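L-ribulose 3-epimerase (Mesorhizobium loti, PDB 3VYL) catalyses the epimerization of ketoses at C3, acting with high efficiency on L-ribulose, and binds a manganese ion within a TIM barrel. Local coordinates at residues Phe9-Ser14 against Leu24-Asp29; Leu193-Ala198 against Phe226-Ala231. One frame throughout, in Å; residues are numbered along the deposited sequence.

Contact 1: Phe9-Ser14 against Leu24-Asp29; sequences FVWSAS and LANTRD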
loop_
_atom_site.group_PDB
_atom_site.type_symbol
_atom_site.label_atom_id
_atom_site.label_comp_id
_atom_site.label_asym_id
_atom_site.label_seq_id
_atom_site.Cartn_x
_atom_site.Cartn_y
_atom_site.Cartn_z
ATOM N N PHE A 9 9.230 -26.068 -13.481
ATOM C CA PHE A 9 9.550 -25.290 -14.671
ATOM C C PHE A 9 10.360 -24.034 -14.399
ATOM O O PHE A 9 10.747 -23.356 -15.339
ATOM C CB PHE A 9 8.294 -24.959 -15.481
ATOM C CG PHE A 9 7.626 -26.158 -16.105
ATOM C CD1 PHE A 9 8.215 -27.423 -16.063
ATOM C CD2 PHE A 9 6.412 -26.014 -16.762
ATOM C CE1 PHE A 9 7.594 -28.519 -16.645
ATOM C CE2 PHE A 9 5.788 -27.106 -17.346
ATOM C CZ PHE A 9 6.382 -28.360 -17.289
ATOM N N VAL A 10 10.603 -23.715 -13.129
ATOM C CA VAL A 10 11.591 -22.694 -12.770
ATOM C C VAL A 10 12.974 -23.232 -13.135
ATOM O O VAL A 10 13.878 -22.473 -13.479
ATOM C CB VAL A 10 11.573 -22.365 -11.252
ATOM C CG1 VAL A 10 12.732 -21.446 -10.870
ATOM C CG2 VAL A 10 10.242 -21.754 -10.829
ATOM N N TRP A 11 13.129 -24.550 -13.055
ATOM C CA TRP A 11 14.418 -25.198 -13.278
ATOM C C TRP A 11 14.573 -25.765 -14.682
ATOM O O TRP A 11 15.508 -25.403 -15.394
ATOM C CB TRP A 11 14.625 -26.302 -12.250
ATOM C CG TRP A 11 14.563 -25.886 -10.796
ATOM C CD1 TRP A 11 13.680 -26.347 -9.823
ATOM C CD2 TRP A 11 15.443 -24.944 -10.090
ATOM N NE1 TRP A 11 13.942 -25.768 -8.614
ATOM C CE2 TRP A 11 14.990 -24.922 -8.704
ATOM C CE3 TRP A 11 16.519 -24.152 -10.457
ATOM C CZ2 TRP A 11 15.597 -24.135 -7.745
ATOM C CZ3 TRP A 11 17.126 -23.361 -9.479
ATOM C CH2 TRP A 11 16.673 -23.359 -8.152
ATOM N N SER A 12 13.666 -26.668 -15.071
ATOM C CA SER A 12 13.704 -27.346 -16.367
ATOM C C SER A 12 12.323 -27.832 -16.803
ATOM O O SER A 12 11.480 -28.150 -15.970
ATOM C CB SER A 12 14.663 -28.536 -16.326
ATOM O OG SER A 12 14.425 -29.424 -17.415
ATOM N N ALA A 13 12.105 -27.898 -18.114
ATOM C CA ALA A 13 10.841 -28.389 -18.665
ATOM C C ALA A 13 11.019 -29.797 -19.199
ATOM O O ALA A 13 10.080 -30.399 -19.723
ATOM C CB ALA A 13 10.336 -27.468 -19.768
ATOM N N SER A 14 12.229 -30.319 -19.054
ATOM C CA SER A 14 12.563 -31.616 -19.611
ATOM C C SER A 14 12.242 -32.743 -18.647
ATOM O O SER A 14 12.314 -32.563 -17.432
ATOM C CB SER A 14 14.039 -31.674 -19.997
ATOM O OG SER A 14 14.492 -33.020 -19.993
ATOM N N LEU A 24 15.338 -31.586 -8.721
ATOM C CA LEU A 24 15.307 -31.964 -7.312
ATOM C C LEU A 24 16.464 -31.395 -6.485
ATOM O O LEU A 24 16.241 -30.806 -5.438
ATOM C CB LEU A 24 15.254 -33.492 -7.191
ATOM C CG LEU A 24 13.887 -34.197 -7.228
ATOM C CD1 LEU A 24 12.813 -33.418 -7.980
ATOM C CD2 LEU A 24 14.017 -35.615 -7.774
ATOM N N ALA A 25 17.694 -31.560 -6.948
ATOM C CA ALA A 25 18.852 -31.063 -6.200
ATOM C C ALA A 25 18.859 -29.535 -6.106
ATOM O O ALA A 25 19.320 -28.960 -5.102
ATOM C CB ALA A 25 20.154 -31.567 -6.817
ATOM N N ASN A 26 18.364 -28.883 -7.158
ATOM C CA ASN A 26 18.249 -27.435 -7.167
ATOM C C ASN A 26 17.188 -26.978 -6.171
ATOM O O ASN A 26 17.443 -26.077 -5.376
ATOM C CB ASN A 26 17.977 -26.910 -8.578
ATOM C CG ASN A 26 19.211 -26.956 -9.462
ATOM O OD1 ASN A 26 20.159 -27.689 -9.180
ATOM N ND2 ASN A 26 19.207 -26.172 -10.533
ATOM N N THR A 27 16.027 -27.633 -6.192
ATOM C CA THR A 27 14.981 -27.421 -5.199
ATOM C C THR A 27 15.528 -27.423 -3.762
ATOM O O THR A 27 15.281 -26.482 -2.996
ATOM C CB THR A 27 13.873 -28.481 -5.326
ATOM O OG1 THR A 27 13.320 -28.445 -6.646
ATOM C CG2 THR A 27 12.770 -28.227 -4.327
ATOM N N ARG A 28 16.275 -28.468 -3.405
ATOM C CA ARG A 28 16.847 -28.578 -2.071
ATOM C C ARG A 28 17.895 -27.506 -1.752
ATOM O O ARG A 28 17.882 -26.945 -0.655
ATOM C CB ARG A 28 17.436 -29.973 -1.846
ATOM C CG ARG A 28 16.421 -31.041 -1.463
ATOM C CD ARG A 28 16.105 -31.042 0.031
ATOM N NE ARG A 28 17.277 -31.304 0.875
ATOM C CZ ARG A 28 17.246 -31.431 2.203
ATOM N NH1 ARG A 28 16.097 -31.331 2.869
ATOM N NH2 ARG A 28 18.370 -31.665 2.870
ATOM N N ASP A 29 18.792 -27.214 -2.694
ATOM C CA ASP A 29 19.805 -26.176 -2.474
ATOM C C ASP A 29 19.198 -24.797 -2.253
ATOM O O ASP A 29 19.771 -23.964 -1.550
ATOM C CB ASP A 29 20.796 -26.122 -3.635
ATOM C CG ASP A 29 21.705 -27.334 -3.680
ATOM O OD1 ASP A 29 22.795 -27.228 -4.277
ATOM O OD2 ASP A 29 21.329 -28.395 -3.123
#
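In W11 the bond to CG stands beside the backbone N and anti to the carbonyl carbon (chi1 -57°), which swings the indole toward segment 24-29 of helix 17-30. There the helix backbone brings the CB of N26 over the ring, and the torsion of N26, of the same kind, sets its amide down toward CE3. That CB sits almost squarely over the six-membered ring of W11, 3.4 Å from its centroid and 6° off the normal, a CH-pi contact. The amide is turned nearly upright on the indole, the two planes 80° apart, and ND2 of N26 hangs above the ring on the same side as CB, nearest CE3 of W11 at 3.4 Å. Toward the pyrrole part the helix offers T27, whose OG1 lies 3.4 Å from the NE1 of W11; this hydroxyl is hydrogen-bonded to T23 O one turn earlier. W11 belongs to the loop that leaves strand 4-7 of the TIM barrel and leads into helix 17-30. The indole also touches N266, M267 and A270, so helix 266-292 packs against it too. Cut back to an alanine here, the side chain would no longer fill the space between helices 17-30 and 266-292, and the CB of N26 would probably be left without the ring it lies on. Just past the tryptophan, S12 OG accepts from S14 N at 2.9 Å, an ST turn, and is hydrogen-bonded to E19 OE1.

Contact 2: Leu193-Ala198 against Phe226-Ala231; sequences LAIRHA and FDALTA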
loop_
_atom_site.group_PDB
_atom_site.type_symbol
_atom_site.label_atom_id
_atom_site.label_comp_id
_atom_site.label_asym_id
_atom_site.label_seq_id
_atom_site.Cartn_x
_atom_site.Cartn_y
_atom_site.Cartn_z
ATOM N N LEU A 193 -9.142 -9.866 0.665
ATOM C CA LEU A 193 -10.568 -10.094 0.836
ATOM C C LEU A 193 -10.986 -11.418 0.236
ATOM O O LEU A 193 -11.734 -12.168 0.861
ATOM C CB LEU A 193 -11.385 -8.955 0.244
ATOM C CG LEU A 193 -11.904 -7.939 1.257
ATOM C CD1 LEU A 193 -10.991 -7.809 2.463
ATOM C CD2 LEU A 193 -12.149 -6.585 0.603
ATOM N N ALA A 194 -10.479 -11.711 -0.959
ATOM C CA ALA A 194 -10.817 -12.938 -1.663
ATOM C C ALA A 194 -10.289 -14.178 -0.931
ATOM O O ALA A 194 -11.000 -15.192 -0.825
ATOM C CB ALA A 194 -10.313 -12.884 -3.092
ATOM N N ILE A 195 -9.064 -14.094 -0.417
ATOM C CA ILE A 195 -8.549 -15.152 0.444
ATOM C C ILE A 195 -9.478 -15.375 1.659
ATOM O O ILE A 195 -9.872 -16.513 1.944
ATOM C CB ILE A 195 -7.097 -14.882 0.905
ATOM C CG1 ILE A 195 -6.125 -15.064 -0.266
ATOM C CG2 ILE A 195 -6.714 -15.818 2.056
ATOM C CD1 ILE A 195 -4.792 -14.354 -0.109
ATOM N N ARG A 196 -9.840 -14.290 2.351
ATOM C CA ARG A 196 -10.713 -14.371 3.534
ATOM C C ARG A 196 -12.059 -14.993 3.198
ATOM O O ARG A 196 -12.617 -15.770 3.983
ATOM C CB ARG A 196 -10.939 -12.992 4.147
ATOM C CG ARG A 196 -9.752 -12.472 4.920
ATOM C CD ARG A 196 -10.020 -11.061 5.395
ATOM N NE ARG A 196 -8.904 -10.546 6.180
ATOM C CZ ARG A 196 -8.785 -10.680 7.498
ATOM N NH1 ARG A 196 -9.713 -11.316 8.184
ATOM N NH2 ARG A 196 -7.724 -10.182 8.118
ATOM N N HIS A 197 -12.567 -14.648 2.023
ATOM C CA HIS A 197 -13.845 -15.149 1.563
ATOM C C HIS A 197 -13.814 -16.627 1.285
ATOM O O HIS A 197 -14.844 -17.284 1.340
ATOM C CB HIS A 197 -14.254 -14.375 0.322
ATOM C CG HIS A 197 -15.651 -14.668 -0.147
ATOM N ND1 HIS A 197 -16.737 -14.383 0.596
ATOM C CD2 HIS A 197 -16.118 -15.222 -1.340
ATOM C CE1 HIS A 197 -17.849 -14.747 -0.078
ATOM N NE2 HIS A 197 -17.468 -15.265 -1.262
ATOM N N ALA A 198 -12.626 -17.163 0.999
ATOM C CA ALA A 198 -12.448 -18.563 0.577
ATOM C C ALA A 198 -12.003 -19.511 1.702
ATOM O O ALA A 198 -11.687 -20.676 1.444
ATOM C CB ALA A 198 -11.464 -18.625 -0.583
ATOM N N PHE A 226 -0.007 -12.474 2.900
ATOM C CA PHE A 226 0.459 -13.282 4.023
ATOM C C PHE A 226 -0.408 -13.049 5.267
ATOM O O PHE A 226 -0.698 -14.001 6.011
ATOM C CB PHE A 226 1.944 -13.033 4.304
ATOM C CG PHE A 226 2.850 -13.370 3.137
ATOM C CD1 PHE A 226 2.620 -14.499 2.351
ATOM C CD2 PHE A 226 3.950 -12.575 2.845
ATOM C CE1 PHE A 226 3.465 -14.810 1.289
ATOM C CE2 PHE A 226 4.801 -12.880 1.794
ATOM C CZ PHE A 226 4.560 -13.999 1.013
ATOM N N ASP A 227 -0.836 -11.795 5.461
ATOM C CA ASP A 227 -1.792 -11.418 6.513
ATOM C C ASP A 227 -3.139 -12.119 6.369
ATOM O O ASP A 227 -3.714 -12.555 7.366
ATOM C CB ASP A 227 -2.043 -9.905 6.521
ATOM C CG ASP A 227 -0.920 -9.119 7.144
ATOM O OD1 ASP A 227 -1.019 -7.885 7.123
ATOM O OD2 ASP A 227 0.062 -9.696 7.652
ATOM N N ALA A 228 -3.656 -12.209 5.144
ATOM C CA ALA A 228 -4.936 -12.892 4.905
ATOM C C ALA A 228 -4.849 -14.407 5.172
ATOM O O ALA A 228 -5.674 -14.945 5.908
ATOM C CB ALA A 228 -5.455 -12.613 3.505
ATOM N N LEU A 229 -3.842 -15.080 4.598
ATOM C CA LEU A 229 -3.585 -16.506 4.874
ATOM C C LEU A 229 -3.480 -16.754 6.364
ATOM O O LEU A 229 -4.061 -17.715 6.877
ATOM C CB LEU A 229 -2.300 -17.007 4.186
ATOM C CG LEU A 229 -2.291 -16.964 2.658
ATOM C CD1 LEU A 229 -0.924 -17.278 2.110
ATOM C CD2 LEU A 229 -3.333 -17.888 2.057
ATOM N N THR A 230 -2.750 -15.872 7.052
ATOM C CA THR A 230 -2.556 -15.984 8.495
ATOM C C THR A 230 -3.856 -15.711 9.257
ATOM O O THR A 230 -4.143 -16.378 10.249
ATOM C CB THR A 230 -1.453 -15.036 8.980
ATOM O OG1 THR A 230 -0.233 -15.319 8.276
ATOM C CG2 THR A 230 -1.239 -15.148 10.498
ATOM N N ALA A 231 -4.654 -14.755 8.789
ATOM C CA ALA A 231 -5.928 -14.491 9.441
ATOM C C ALA A 231 -6.823 -15.713 9.382
ATOM O O ALA A 231 -7.539 -15.989 10.330
ATOM C CB ALA A 231 -6.627 -13.295 8.821
#
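The guanidinium of R196 carries the CB of A231 over one of its faces, with the methyl 3.4 Å from NH2 and 3.6 Å from CZ. Extended from CG to NE, the R196 chain stands out from its helix, and this puts the guanidinium against A231, the last residue of helix 222-231. Its NH1 comes close to the NH1 of R196 of the second subunit, and L193 of that subunit packs on the same side chain.

Deeper in, the side chains that meet are all aliphatic. I195 has CG2 anti to the backbone N (CG1 at chi1 -72°), and this branch bears on A228, CG2 to CB 3.7 Å. The same CG2 meets the CD2 of L229 at 4.0 Å; the leucine leaves its backbone away from I195, yet its end returns to the seam. The backbones come nearest at R196 and A228, and the axes of the two helical segments pass 8.7 Å apart, running nearly parallel at 16°. These are neighbouring outer helices of the TIM barrel: helix 191-197 leads into strand 202-207 and helix 222-231 comes after it, so the pair flanks one strand of the barrel wall. In the second helix, F226 O takes both T230 N and T230 OG1, from opposite faces of its plane.

No hydrogen bond crosses between the segments: their inner side is held by aliphatic van der Waals contacts, while the two R196 side chains brought close at the subunit boundary would probably repel unless solvent or a counter-ion screens the charges.

How the contacts relate
Both contacts are largely buried in the same barrel, but they hold different elements and do not touch: their centres are 29 Å apart and their nearest atoms about 15 Å. Contact 1 joins the loop at the end of strand 4-7 to the outer helix that follows it, early in the chain; contact 2 lies between two neighbouring outer helices that flank a strand. The first works through an aromatic face with polar side chains at hand, and no other subunit of the assembly reaches it. The second is aliphatic inside and charged at its outer margin, where a second subunit comes in. Helix 266-292 borders both, against W11 at one and F226 at the other.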